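Side-chain contacts in ORF10 (Moritella marina, PDB 6RIW), which forms the ketosynthase–chain length factor didomain of a polyunsaturated fatty acid synthase and probably catalyses the chain-extending condensation of acyl groups held on acyl carrier protein: residues 21-26 against 381-386; 329-334 against 366-371; 360-365 against 374-379. All coordinates share one frame; numbering follows the deposited sequence.

Interaction 1: 21-26 against 381-386; sequences QFWQQL and AMLALG
The indole of Trp23 lies against the backbone and first side-chain carbon of Leu383, with Leu383 O over one of its faces, while Ala384 CA approaches the ring obliquely. Contact is made by the six-membered ring: CE3 of Trp23 is 3.6 Å from Leu383 CB, and CH2 of Trp23 comes to 3.7 Å from Ala384 CA and 4.0 Å from the methyl CB of Ala384. The ring gets there because CG of Trp23 is anti to the backbone N (chi1 -179°), which extends the indole from helix 19-27 toward helix 374-387. Leu383 runs past it in the opposite direction, its CD1 methyl settling 4.0 Å from Trp23 CB. The flat side chain bridges backbones that come no nearer than 7.6 Å, between Trp23 CA and Leu383 CA. The second ring of the segment, Phe22, has Leu26 CD1 3.5 Å above one face, near the rim, and meets Phe13 edge-to-face. Lys387 and Pro391 add further packing around Trp23. Replacing Trp23 by an alanine is likely to open a gap between the two helices and leave Leu383 and Ala384 without the surface they lean on. No hydrogen bond crosses between the segments, so this pairing of two helices of the ketosynthase domain, away from the magnesium site, rests on shape and dispersion.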
ATOM      1  N   GLN A  21     -20.192   9.188 -19.464  1.00 26.70           N
ATOM      2  CA  GLN A  21     -19.390   8.722 -20.594  1.00 24.67           C
ATOM      3  C   GLN A  21     -19.082   7.230 -20.474  1.00 26.94           C
ATOM      4  O   GLN A  21     -19.196   6.475 -21.448  1.00 22.98           O
ATOM      5  CB  GLN A  21     -18.117   9.560 -20.661  1.00 25.73           C
ATOM      6  CG  GLN A  21     -17.106   9.217 -21.720  1.00 27.29           C
ATOM      7  CD  GLN A  21     -15.880  10.121 -21.586  1.00 30.93           C
ATOM      8  OE1 GLN A  21     -15.663  10.729 -20.528  1.00 25.28           O
ATOM      9  NE2 GLN A  21     -15.086  10.226 -22.650  1.00 29.36           N
ATOM     10  N   PHE A  22     -18.687   6.787 -19.281  1.00 24.74           N
ATOM     11  CA  PHE A  22     -18.426   5.370 -19.042  1.00 21.55           C
ATOM     12  C   PHE A  22     -19.675   4.534 -19.291  1.00 22.24           C
ATOM     13  O   PHE A  22     -19.614   3.484 -19.943  1.00 22.21           O
ATOM     14  CB  PHE A  22     -17.911   5.222 -17.606  1.00 21.76           C
ATOM     15  CG  PHE A  22     -17.942   3.819 -17.036  1.00 19.44           C
ATOM     16  CD1 PHE A  22     -17.103   2.832 -17.516  1.00 19.41           C
ATOM     17  CD2 PHE A  22     -18.739   3.531 -15.943  1.00 22.51           C
ATOM     18  CE1 PHE A  22     -17.096   1.563 -16.959  1.00 20.20           C
ATOM     19  CE2 PHE A  22     -18.738   2.256 -15.372  1.00 18.73           C
ATOM     20  CZ  PHE A  22     -17.910   1.279 -15.882  1.00 18.74           C
ATOM     21  N   TRP A  23     -20.819   4.997 -18.790  1.00 23.17           N
ATOM     22  CA  TRP A  23     -22.068   4.259 -18.958  1.00 24.73           C
ATOM     23  C   TRP A  23     -22.420   4.091 -20.434  1.00 24.83           C
ATOM     24  O   TRP A  23     -22.759   2.988 -20.880  1.00 26.42           O
ATOM     25  CB  TRP A  23     -23.197   4.977 -18.219  1.00 22.58           C
ATOM     26  CG  TRP A  23     -24.492   4.255 -18.322  1.00 29.45           C
ATOM     27  CD1 TRP A  23     -25.580   4.624 -19.064  1.00 30.53           C
ATOM     28  CD2 TRP A  23     -24.835   3.009 -17.694  1.00 28.47           C
ATOM     29  NE1 TRP A  23     -26.583   3.693 -18.917  1.00 31.02           N
ATOM     30  CE2 TRP A  23     -26.149   2.692 -18.088  1.00 28.49           C
ATOM     31  CE3 TRP A  23     -24.156   2.133 -16.835  1.00 27.44           C
ATOM     32  CZ2 TRP A  23     -26.802   1.539 -17.651  1.00 30.63           C
ATOM     33  CZ3 TRP A  23     -24.810   0.989 -16.400  1.00 28.94           C
ATOM     34  CH2 TRP A  23     -26.120   0.704 -16.811  1.00 30.23           C
ATOM     35  N   GLN A  24     -22.330   5.174 -21.210  1.00 25.84           N
ATOM     36  CA  GLN A  24     -22.626   5.079 -22.639  1.00 25.55           C
ATOM     37  C   GLN A  24     -21.682   4.103 -23.330  1.00 28.45           C
ATOM     38  O   GLN A  24     -22.093   3.342 -24.215  1.00 26.83           O
ATOM     39  CB  GLN A  24     -22.536   6.460 -23.286  1.00 27.34           C
ATOM     40  CG  GLN A  24     -23.105   6.511 -24.698  1.00 33.83           C
ATOM     41  CD  GLN A  24     -24.582   6.117 -24.750  1.00 40.38           C
ATOM     42  OE1 GLN A  24     -25.372   6.470 -23.866  1.00 39.46           O
ATOM     43  NE2 GLN A  24     -24.957   5.384 -25.794  1.00 44.04           N
ATOM     44  N   GLN A  25     -20.410   4.093 -22.930  1.00 26.34           N
ATOM     45  CA  GLN A  25     -19.477   3.145 -23.528  1.00 25.32           C
ATOM     46  C   GLN A  25     -19.892   1.705 -23.245  1.00 22.73           C
ATOM     47  O   GLN A  25     -19.762   0.831 -24.114  1.00 23.40           O
ATOM     48  CB  GLN A  25     -18.061   3.410 -23.019  1.00 21.42           C
ATOM     49  CG  GLN A  25     -17.385   4.528 -23.792  1.00 25.64           C
ATOM     50  CD  GLN A  25     -16.180   5.086 -23.084  1.00 30.48           C
ATOM     51  OE1 GLN A  25     -15.575   4.415 -22.243  1.00 31.24           O
ATOM     52  NE2 GLN A  25     -15.825   6.331 -23.408  1.00 29.03           N
ATOM     53  N   LEU A  26     -20.364   1.432 -22.025  1.00 22.25           N
ATOM     54  CA  LEU A  26     -20.859   0.097 -21.697  1.00 22.13           C
ATOM     55  C   LEU A  26     -22.069  -0.263 -22.548  1.00 25.98           C
ATOM     56  O   LEU A  26     -22.187  -1.404 -23.027  1.00 25.71           O
ATOM     57  CB  LEU A  26     -21.236   0.022 -20.212  1.00 22.27           C
ATOM     58  CG  LEU A  26     -20.068   0.224 -19.242  1.00 21.82           C
ATOM     59  CD1 LEU A  26     -20.524  -0.037 -17.816  1.00 23.13           C
ATOM     60  CD2 LEU A  26     -18.952  -0.713 -19.605  1.00 20.36           C
ATOM     61  N   ALA A 381     -22.557  -1.362 -11.435  1.00 21.46           N
ATOM     62  CA  ALA A 381     -23.697  -1.929 -10.718  1.00 21.03           C
ATOM     63  C   ALA A 381     -24.610  -0.839 -10.168  1.00 23.91           C
ATOM     64  O   ALA A 381     -25.844  -0.946 -10.261  1.00 23.55           O
ATOM     65  CB  ALA A 381     -23.213  -2.853  -9.599  1.00 22.84           C
ATOM     66  N   MET A 382     -24.036   0.225  -9.593  1.00 22.35           N
ATOM     67  CA  MET A 382     -24.873   1.293  -9.056  1.00 22.00           C
ATOM     68  C   MET A 382     -25.626   2.028 -10.154  1.00 25.62           C
ATOM     69  O   MET A 382     -26.783   2.425  -9.954  1.00 26.76           O
ATOM     70  CB  MET A 382     -24.042   2.288  -8.244  1.00 24.88           C
ATOM     71  CG  MET A 382     -23.461   1.682  -6.995  1.00 25.89           C
ATOM     72  SD  MET A 382     -22.304   2.813  -6.207  1.00 30.25           S
ATOM     73  CE  MET A 382     -21.470   1.636  -5.110  1.00 29.47           C
ATOM     74  N   LEU A 383     -24.992   2.246 -11.310  1.00 23.42           N
ATOM     75  CA  LEU A 383     -25.712   2.889 -12.405  1.00 25.26           C
ATOM     76  C   LEU A 383     -26.777   1.959 -12.977  1.00 28.25           C
ATOM     77  O   LEU A 383     -27.859   2.415 -13.364  1.00 30.00           O
ATOM     78  CB  LEU A 383     -24.746   3.342 -13.501  1.00 25.42           C
ATOM     79  CG  LEU A 383     -23.872   4.555 -13.125  1.00 25.19           C
ATOM     80  CD1 LEU A 383     -22.894   4.919 -14.247  1.00 21.14           C
ATOM     81  CD2 LEU A 383     -24.710   5.762 -12.714  1.00 28.05           C
ATOM     82  N   ALA A 384     -26.488   0.657 -13.039  1.00 27.20           N
ATOM     83  CA  ALA A 384     -27.470  -0.308 -13.530  1.00 24.27           C
ATOM     84  C   ALA A 384     -28.674  -0.397 -12.601  1.00 29.06           C
ATOM     85  O   ALA A 384     -29.815  -0.537 -13.065  1.00 27.90           O
ATOM     86  CB  ALA A 384     -26.823  -1.681 -13.678  1.00 24.83           C
ATOM     87  N   LEU A 385     -28.434  -0.348 -11.283  1.00 26.93           N
ATOM     88  CA  LEU A 385     -29.528  -0.376 -10.316  1.00 26.82           C
ATOM     89  C   LEU A 385     -30.422   0.849 -10.451  1.00 31.21           C
ATOM     90  O   LEU A 385     -31.646   0.748 -10.303  1.00 32.71           O
ATOM     91  CB  LEU A 385     -28.976  -0.473  -8.891  1.00 23.62           C
ATOM     92  CG  LEU A 385     -28.508  -1.855  -8.440  1.00 26.30           C
ATOM     93  CD1 LEU A 385     -27.525  -1.751  -7.240  1.00 24.70           C
ATOM     94  CD2 LEU A 385     -29.683  -2.750  -8.102  1.00 24.77           C
ATOM     95  N   GLY A 386     -29.833   2.019 -10.713  1.00 28.41           N
ATOM     96  CA  GLY A 386     -30.633   3.223 -10.836  1.00 29.31           C
ATOM     97  C   GLY A 386     -31.403   3.314 -12.136  1.00 31.76           C
ATOM     98  O   GLY A 386     -32.520   3.840 -12.160  1.00 35.88           O
TER

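Interaction 2: 329-334 against 366-371; sequences ECHATG and LGHLLT
His331 O accepts a hydrogen bond from Lys363 NZ, and the same lysine packs against Thr333 and His368, so one side chain touches or bonds to all three residues that meet here. The two imidazoles form an offset edge-to-face pair: the edge of His331 is turned toward the face of His368, with planes at 90° and the His331 and His368 ring centroids 5.9 Å apart. Their closest atoms are His331 CE1 and His368 NE2, at 4.3 Å. Thr333 adds an apolar touch from the same side of the His368 plane, its methyl CG2 lying 3.7 Å from His368 CD2. That methyl stands beside the backbone N of Thr333, while the hydroxyl OG1 bonds to Thr335 N. On the opposite face of the His368 ring, Leu370 CD2 sits 4.2 Å above the centre, so the ring lies between a residue of its own loop and the facing loop. With Cys196, which touches His368, His331 in the HATGT motif and His368 closing the KSNLGH motif are consistent with the Cys-His-His active site of β-ketoacyl synthases. No direct hydrogen bond links the segments, which meet through ring packing and one methyl contact, and buried His368 NE2 has no partner in the model.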
ATOM      1  N   GLU A 329     -21.921  -8.351 -10.234  1.00 23.89           N
ATOM      2  CA  GLU A 329     -20.751  -7.916 -10.981  1.00 23.15           C
ATOM      3  C   GLU A 329     -19.578  -8.719 -10.441  1.00 24.44           C
ATOM      4  O   GLU A 329     -19.200  -8.577  -9.268  1.00 22.04           O
ATOM      5  CB  GLU A 329     -20.556  -6.406 -10.846  1.00 22.37           C
ATOM      6  CG  GLU A 329     -19.215  -5.883 -11.396  1.00 24.17           C
ATOM      7  CD  GLU A 329     -19.076  -5.983 -12.920  1.00 28.59           C
ATOM      8  OE1 GLU A 329     -20.098  -6.108 -13.651  1.00 22.92           O
ATOM      9  OE2 GLU A 329     -17.915  -5.922 -13.382  1.00 28.72           O
ATOM     10  N   CYS A 330     -19.055  -9.619 -11.267  1.00 20.87           N
ATOM     11  CA  CYS A 330     -18.101 -10.616 -10.805  1.00 26.39           C
ATOM     12  C   CYS A 330     -16.676 -10.104 -10.862  1.00 23.18           C
ATOM     13  O   CYS A 330     -16.361  -9.123 -11.546  1.00 23.62           O
ATOM     14  CB  CYS A 330     -18.197 -11.890 -11.641  1.00 25.94           C
ATOM     15  SG  CYS A 330     -19.808 -12.671 -11.474  1.00 27.42           S
ATOM     16  N   HIS A 331     -15.805 -10.817 -10.151  1.00 21.21           N
ATOM     17  CA  HIS A 331     -14.381 -10.510 -10.196  1.00 24.14           C
ATOM     18  C   HIS A 331     -13.769 -10.901 -11.542  1.00 27.84           C
ATOM     19  O   HIS A 331     -12.853 -10.217 -12.024  1.00 24.98           O
ATOM     20  CB  HIS A 331     -13.687 -11.224  -9.041  1.00 22.86           C
ATOM     21  CG  HIS A 331     -12.195 -11.186  -9.122  1.00 26.80           C
ATOM     22  ND1 HIS A 331     -11.473 -10.032  -8.908  1.00 27.49           N
ATOM     23  CD2 HIS A 331     -11.290 -12.155  -9.399  1.00 26.40           C
ATOM     24  CE1 HIS A 331     -10.184 -10.291  -9.050  1.00 26.11           C
ATOM     25  NE2 HIS A 331     -10.046 -11.571  -9.348  1.00 30.20           N
ATOM     26  N   ALA A 332     -14.296 -11.969 -12.169  1.00 24.43           N
ATOM     27  CA  ALA A 332     -13.863 -12.557 -13.444  1.00 26.45           C
ATOM     28  C   ALA A 332     -12.864 -11.745 -14.261  1.00 24.72           C
ATOM     29  O   ALA A 332     -13.249 -10.820 -14.982  1.00 23.39           O
ATOM     30  CB  ALA A 332     -15.081 -12.822 -14.329  1.00 25.24           C
ATOM     31  N   THR A 333     -11.588 -12.117 -14.202  1.00 25.32           N
ATOM     32  CA  THR A 333     -10.538 -11.380 -14.888  1.00 22.95           C
ATOM     33  C   THR A 333     -10.225 -11.925 -16.268  1.00 25.76           C
ATOM     34  O   THR A 333      -9.488 -11.273 -17.009  1.00 27.28           O
ATOM     35  CB  THR A 333      -9.240 -11.430 -14.097  1.00 24.07           C
ATOM     36  OG1 THR A 333      -8.795 -12.792 -14.064  1.00 24.61           O
ATOM     37  CG2 THR A 333      -9.435 -10.902 -12.685  1.00 27.99           C
ATOM     38  N   GLY A 334     -10.715 -13.115 -16.611  1.00 26.15           N
ATOM     39  CA  GLY A 334     -10.295 -13.804 -17.816  1.00 24.21           C
ATOM     40  C   GLY A 334      -9.288 -14.908 -17.580  1.00 27.30           C
ATOM     41  O   GLY A 334      -9.040 -15.707 -18.496  1.00 25.95           O
ATOM     42  N   LEU A 366     -12.441  -2.999 -19.922  1.00 18.61           N
ATOM     43  CA  LEU A 366     -11.398  -2.101 -19.436  1.00 20.61           C
ATOM     44  C   LEU A 366     -10.068  -2.765 -19.147  1.00 21.74           C
ATOM     45  O   LEU A 366      -9.064  -2.053 -19.010  1.00 22.39           O
ATOM     46  CB  LEU A 366     -11.838  -1.413 -18.134  1.00 21.50           C
ATOM     47  CG  LEU A 366     -13.133  -0.635 -18.132  1.00 20.13           C
ATOM     48  CD1 LEU A 366     -13.362  -0.027 -16.760  1.00 18.31           C
ATOM     49  CD2 LEU A 366     -13.048   0.422 -19.192  1.00 21.34           C
ATOM     50  N   GLY A 367     -10.040  -4.082 -19.018  1.00 22.04           N
ATOM     51  CA  GLY A 367      -8.935  -4.760 -18.374  1.00 19.86           C
ATOM     52  C   GLY A 367      -9.112  -4.793 -16.865  1.00 21.52           C
ATOM     53  O   GLY A 367     -10.116  -4.344 -16.301  1.00 22.16           O
ATOM     54  N   HIS A 368      -8.102  -5.343 -16.196  1.00 18.97           N
ATOM     55  CA  HIS A 368      -8.104  -5.498 -14.738  1.00 18.37           C
ATOM     56  C   HIS A 368      -7.340  -4.316 -14.144  1.00 18.78           C
ATOM     57  O   HIS A 368      -6.112  -4.246 -14.249  1.00 18.73           O
ATOM     58  CB  HIS A 368      -7.479  -6.843 -14.361  1.00 20.96           C
ATOM     59  CG  HIS A 368      -7.380  -7.101 -12.884  1.00 24.48           C
ATOM     60  ND1 HIS A 368      -7.830  -6.210 -11.932  1.00 24.73           N
ATOM     61  CD2 HIS A 368      -6.926  -8.180 -12.199  1.00 26.48           C
ATOM     62  CE1 HIS A 368      -7.621  -6.710 -10.725  1.00 25.82           C
ATOM     63  NE2 HIS A 368      -7.080  -7.907 -10.859  1.00 21.14           N
ATOM     64  N   LEU A 369      -8.065  -3.395 -13.518  1.00 18.88           N
ATOM     65  CA  LEU A 369      -7.474  -2.162 -12.998  1.00 17.69           C
ATOM     66  C   LEU A 369      -6.766  -2.341 -11.645  1.00 19.04           C
ATOM     67  O   LEU A 369      -6.500  -1.336 -10.963  1.00 17.82           O
ATOM     68  CB  LEU A 369      -8.559  -1.079 -12.892  1.00 16.61           C
ATOM     69  CG  LEU A 369      -8.710  -0.126 -14.079  1.00 22.75           C
ATOM     70  CD1 LEU A 369      -8.912  -0.876 -15.398  1.00 22.37           C
ATOM     71  CD2 LEU A 369      -9.814   0.931 -13.862  1.00 19.26           C
ATOM     72  N   LEU A 370      -6.486  -3.574 -11.222  1.00 18.47           N
ATOM     73  CA  LEU A 370      -5.640  -3.846 -10.052  1.00 16.70           C
ATOM     74  C   LEU A 370      -6.294  -3.254  -8.809  1.00 16.36           C
ATOM     75  O   LEU A 370      -7.442  -3.617  -8.496  1.00 15.68           O
ATOM     76  CB  LEU A 370      -4.237  -3.328 -10.374  1.00 16.51           C
ATOM     77  CG  LEU A 370      -3.631  -3.824 -11.697  1.00 18.90           C
ATOM     78  CD1 LEU A 370      -2.238  -3.240 -11.945  1.00 21.99           C
ATOM     79  CD2 LEU A 370      -3.583  -5.357 -11.714  1.00 21.89           C
ATOM     80  N   THR A 371      -5.616  -2.382  -8.047  1.00 18.18           N
ATOM     81  CA  THR A 371      -6.232  -1.853  -6.828  1.00 13.89           C
ATOM     82  C   THR A 371      -7.509  -1.083  -7.122  1.00 16.43           C
ATOM     83  O   THR A 371      -8.382  -0.987  -6.252  1.00 16.38           O
ATOM     84  CB  THR A 371      -5.228  -0.976  -6.081  1.00 14.81           C
ATOM     85  OG1 THR A 371      -4.553  -0.130  -7.015  1.00 18.15           O
ATOM     86  CG2 THR A 371      -4.193  -1.879  -5.416  1.00 15.23           C
TER

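Interaction 3: 360-365 against 374-379; sequences GSVKSN and GMPGMT
A chi1 of 75° places CG1 of Val362 between its own backbone N and carbonyl carbon, and from there the methyl bears on the first turn of helix 374-387; the other branch, CG2, is anti to the N. CG1 of Val362 lies 3.7 Å from Gly377 N and 3.8 Å from Pro376 CB, the valine crossing the proline ring at about a right angle. The CA atoms of Val362 and Gly377 are 6.0 Å apart, the nearest pair across the segments. Pro376 suits the first helical turn, where its nitrogen needs no backbone hydrogen bond. Both segments are stiffened internally. Ser361 O is gripped twice, by Ser364 N at 3.2 Å and by Ser364 OG at 2.8 Å, the hydroxyl arriving almost in line with the C=O bond (167°). Ser361 OG adds a weak capping bond from Lys363 N. In the facing helix, Met375 O takes both Thr379 N and Thr379 OG1; the hydroxyl, 2.8 Å from Met375 O, comes from 42° above the carbonyl plane. The contact thus seats the turn between strand 358-360 and helix 363-366 on the start of helix 374-387. Phe22 and Leu26 of helix 19-27 also pack on Val362; Met375 and Met378 touch helix 198-211. Gly360, the end of strand 358-360, makes backbone hydrogen bonds with Ile328 and Cys330 at strand 327-329.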
ATOM      1  N   GLY A 360     -21.859 -10.651 -14.768  1.00 21.73           N
ATOM      2  CA  GLY A 360     -21.186  -9.796 -15.731  1.00 22.34           C
ATOM      3  C   GLY A 360     -19.830  -9.369 -15.210  1.00 27.93           C
ATOM      4  O   GLY A 360     -19.532  -9.520 -14.022  1.00 20.87           O
ATOM      5  N   SER A 361     -19.011  -8.828 -16.122  1.00 23.83           N
ATOM      6  CA  SER A 361     -17.674  -8.338 -15.767  1.00 24.91           C
ATOM      7  C   SER A 361     -17.248  -7.176 -16.652  1.00 24.20           C
ATOM      8  O   SER A 361     -17.034  -7.350 -17.857  1.00 23.54           O
ATOM      9  CB  SER A 361     -16.633  -9.444 -15.868  1.00 22.77           C
ATOM     10  OG  SER A 361     -15.385  -8.945 -15.403  1.00 25.58           O
ATOM     11  N   VAL A 362     -17.075  -6.004 -16.038  1.00 21.63           N
ATOM     12  CA  VAL A 362     -16.539  -4.833 -16.722  1.00 21.62           C
ATOM     13  C   VAL A 362     -15.044  -4.953 -16.997  1.00 21.01           C
ATOM     14  O   VAL A 362     -14.473  -4.110 -17.702  1.00 20.41           O
ATOM     15  CB  VAL A 362     -16.849  -3.581 -15.869  1.00 21.46           C
ATOM     16  CG1 VAL A 362     -15.921  -3.522 -14.651  1.00 22.79           C
ATOM     17  CG2 VAL A 362     -16.742  -2.296 -16.693  1.00 21.99           C
ATOM     18  N   LYS A 363     -14.376  -5.980 -16.464  1.00 18.82           N
ATOM     19  CA  LYS A 363     -13.000  -6.209 -16.882  1.00 19.63           C
ATOM     20  C   LYS A 363     -12.912  -6.526 -18.371  1.00 23.85           C
ATOM     21  O   LYS A 363     -11.857  -6.308 -18.991  1.00 22.45           O
ATOM     22  CB  LYS A 363     -12.380  -7.329 -16.035  1.00 22.29           C
ATOM     23  CG  LYS A 363     -12.304  -6.950 -14.538  1.00 21.27           C
ATOM     24  CD  LYS A 363     -11.417  -7.895 -13.771  1.00 22.82           C
ATOM     25  CE  LYS A 363     -11.210  -7.448 -12.313  1.00 25.33           C
ATOM     26  NZ  LYS A 363     -12.470  -7.445 -11.546  1.00 22.94           N
ATOM     27  N   SER A 364     -14.007  -7.010 -18.962  1.00 20.88           N
ATOM     28  CA  SER A 364     -14.013  -7.272 -20.400  1.00 22.65           C
ATOM     29  C   SER A 364     -13.782  -5.989 -21.191  1.00 22.55           C
ATOM     30  O   SER A 364     -13.048  -5.997 -22.190  1.00 24.14           O
ATOM     31  CB  SER A 364     -15.334  -7.941 -20.817  1.00 22.26           C
ATOM     32  OG  SER A 364     -16.470  -7.098 -20.619  1.00 23.27           O
ATOM     33  N   ASN A 365     -14.382  -4.867 -20.748  1.00 22.00           N
ATOM     34  CA  ASN A 365     -14.242  -3.603 -21.470  1.00 19.62           C
ATOM     35  C   ASN A 365     -12.919  -2.917 -21.178  1.00 23.82           C
ATOM     36  O   ASN A 365     -12.357  -2.265 -22.067  1.00 21.33           O
ATOM     37  CB  ASN A 365     -15.351  -2.608 -21.111  1.00 20.24           C
ATOM     38  CG  ASN A 365     -16.736  -3.188 -21.209  1.00 23.41           C
ATOM     39  OD1 ASN A 365     -17.159  -3.954 -20.343  1.00 24.78           O
ATOM     40  ND2 ASN A 365     -17.484  -2.767 -22.225  1.00 22.70           N
ATOM     41  N   GLY A 374     -12.271  -2.695  -8.458  1.00 19.47           N
ATOM     42  CA  GLY A 374     -13.633  -2.645  -7.976  1.00 19.25           C
ATOM     43  C   GLY A 374     -14.364  -1.368  -8.338  1.00 20.57           C
ATOM     44  O   GLY A 374     -15.598  -1.362  -8.342  1.00 20.10           O
ATOM     45  N   MET A 375     -13.638  -0.282  -8.628  1.00 19.13           N
ATOM     46  CA  MET A 375     -14.324   0.983  -8.906  1.00 18.67           C
ATOM     47  C   MET A 375     -15.227   0.901 -10.137  1.00 20.20           C
ATOM     48  O   MET A 375     -16.422   1.232 -10.018  1.00 19.06           O
ATOM     49  CB  MET A 375     -13.308   2.125  -9.019  1.00 14.47           C
ATOM     50  CG  MET A 375     -12.628   2.584  -7.686  1.00 15.41           C
ATOM     51  SD  MET A 375     -13.616   2.567  -6.193  1.00 22.55           S
ATOM     52  CE  MET A 375     -14.672   3.972  -6.468  1.00 16.98           C
ATOM     53  N   PRO A 376     -14.762   0.483 -11.324  1.00 19.64           N
ATOM     54  CA  PRO A 376     -15.718   0.361 -12.447  1.00 18.51           C
ATOM     55  C   PRO A 376     -16.797  -0.681 -12.207  1.00 21.35           C
ATOM     56  O   PRO A 376     -17.930  -0.507 -12.680  1.00 19.24           O
ATOM     57  CB  PRO A 376     -14.825  -0.015 -13.642  1.00 19.11           C
ATOM     58  CG  PRO A 376     -13.587  -0.602 -13.040  1.00 18.56           C
ATOM     59  CD  PRO A 376     -13.386   0.142 -11.749  1.00 19.25           C
ATOM     60  N   GLY A 377     -16.476  -1.763 -11.495  1.00 20.01           N
ATOM     61  CA  GLY A 377     -17.499  -2.749 -11.171  1.00 22.26           C
ATOM     62  C   GLY A 377     -18.618  -2.161 -10.332  1.00 21.77           C
ATOM     63  O   GLY A 377     -19.801  -2.300 -10.662  1.00 22.46           O
ATOM     64  N   MET A 378     -18.257  -1.479  -9.236  1.00 19.85           N
ATOM     65  CA  MET A 378     -19.277  -0.866  -8.388  1.00 21.76           C
ATOM     66  C   MET A 378     -20.015   0.243  -9.127  1.00 22.57           C
ATOM     67  O   MET A 378     -21.225   0.416  -8.950  1.00 19.49           O
ATOM     68  CB  MET A 378     -18.656  -0.315  -7.099  1.00 23.83           C
ATOM     69  CG  MET A 378     -18.144  -1.376  -6.147  1.00 19.85           C
ATOM     70  SD  MET A 378     -17.560  -0.678  -4.577  1.00 23.27           S
ATOM     71  CE  MET A 378     -15.967   0.007  -5.096  1.00 21.36           C
ATOM     72  N   THR A 379     -19.302   1.013  -9.953  1.00 20.17           N
ATOM     73  CA  THR A 379     -19.962   2.083 -10.689  1.00 21.83           C
ATOM     74  C   THR A 379     -20.982   1.512 -11.670  1.00 21.20           C
ATOM     75  O   THR A 379     -22.123   1.988 -11.739  1.00 22.24           O
ATOM     76  CB  THR A 379     -18.915   2.957 -11.398  1.00 22.90           C
ATOM     77  OG1 THR A 379     -17.998   3.496 -10.419  1.00 23.26           O
ATOM     78  CG2 THR A 379     -19.582   4.118 -12.142  1.00 22.81           C
TER

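In the fold
From the N terminus, helix 19-27 comes first, and interaction 1 closes the longest loop by bringing it against helix 374-387, 355 residues on. Interactions 2 and 3 both nest inside that loop, and they cross each other: 329-334, 360-365, 366-371 and 374-379 alternate along the chain. Their centres are about 6 Å apart, and Glu329 OE2 probably hydrogen-bonds Val362 N at 2.8 Å, joining the end of strand 327-329 to the turn after strand 358-360. Interactions 1 and 3 share helix 374-387, Phe22 CZ lying 3.8 Å from Val362 CG2. Together they tie this helix, helix 19-27 and the histidine-bearing loops into one region of the ketosynthase domain.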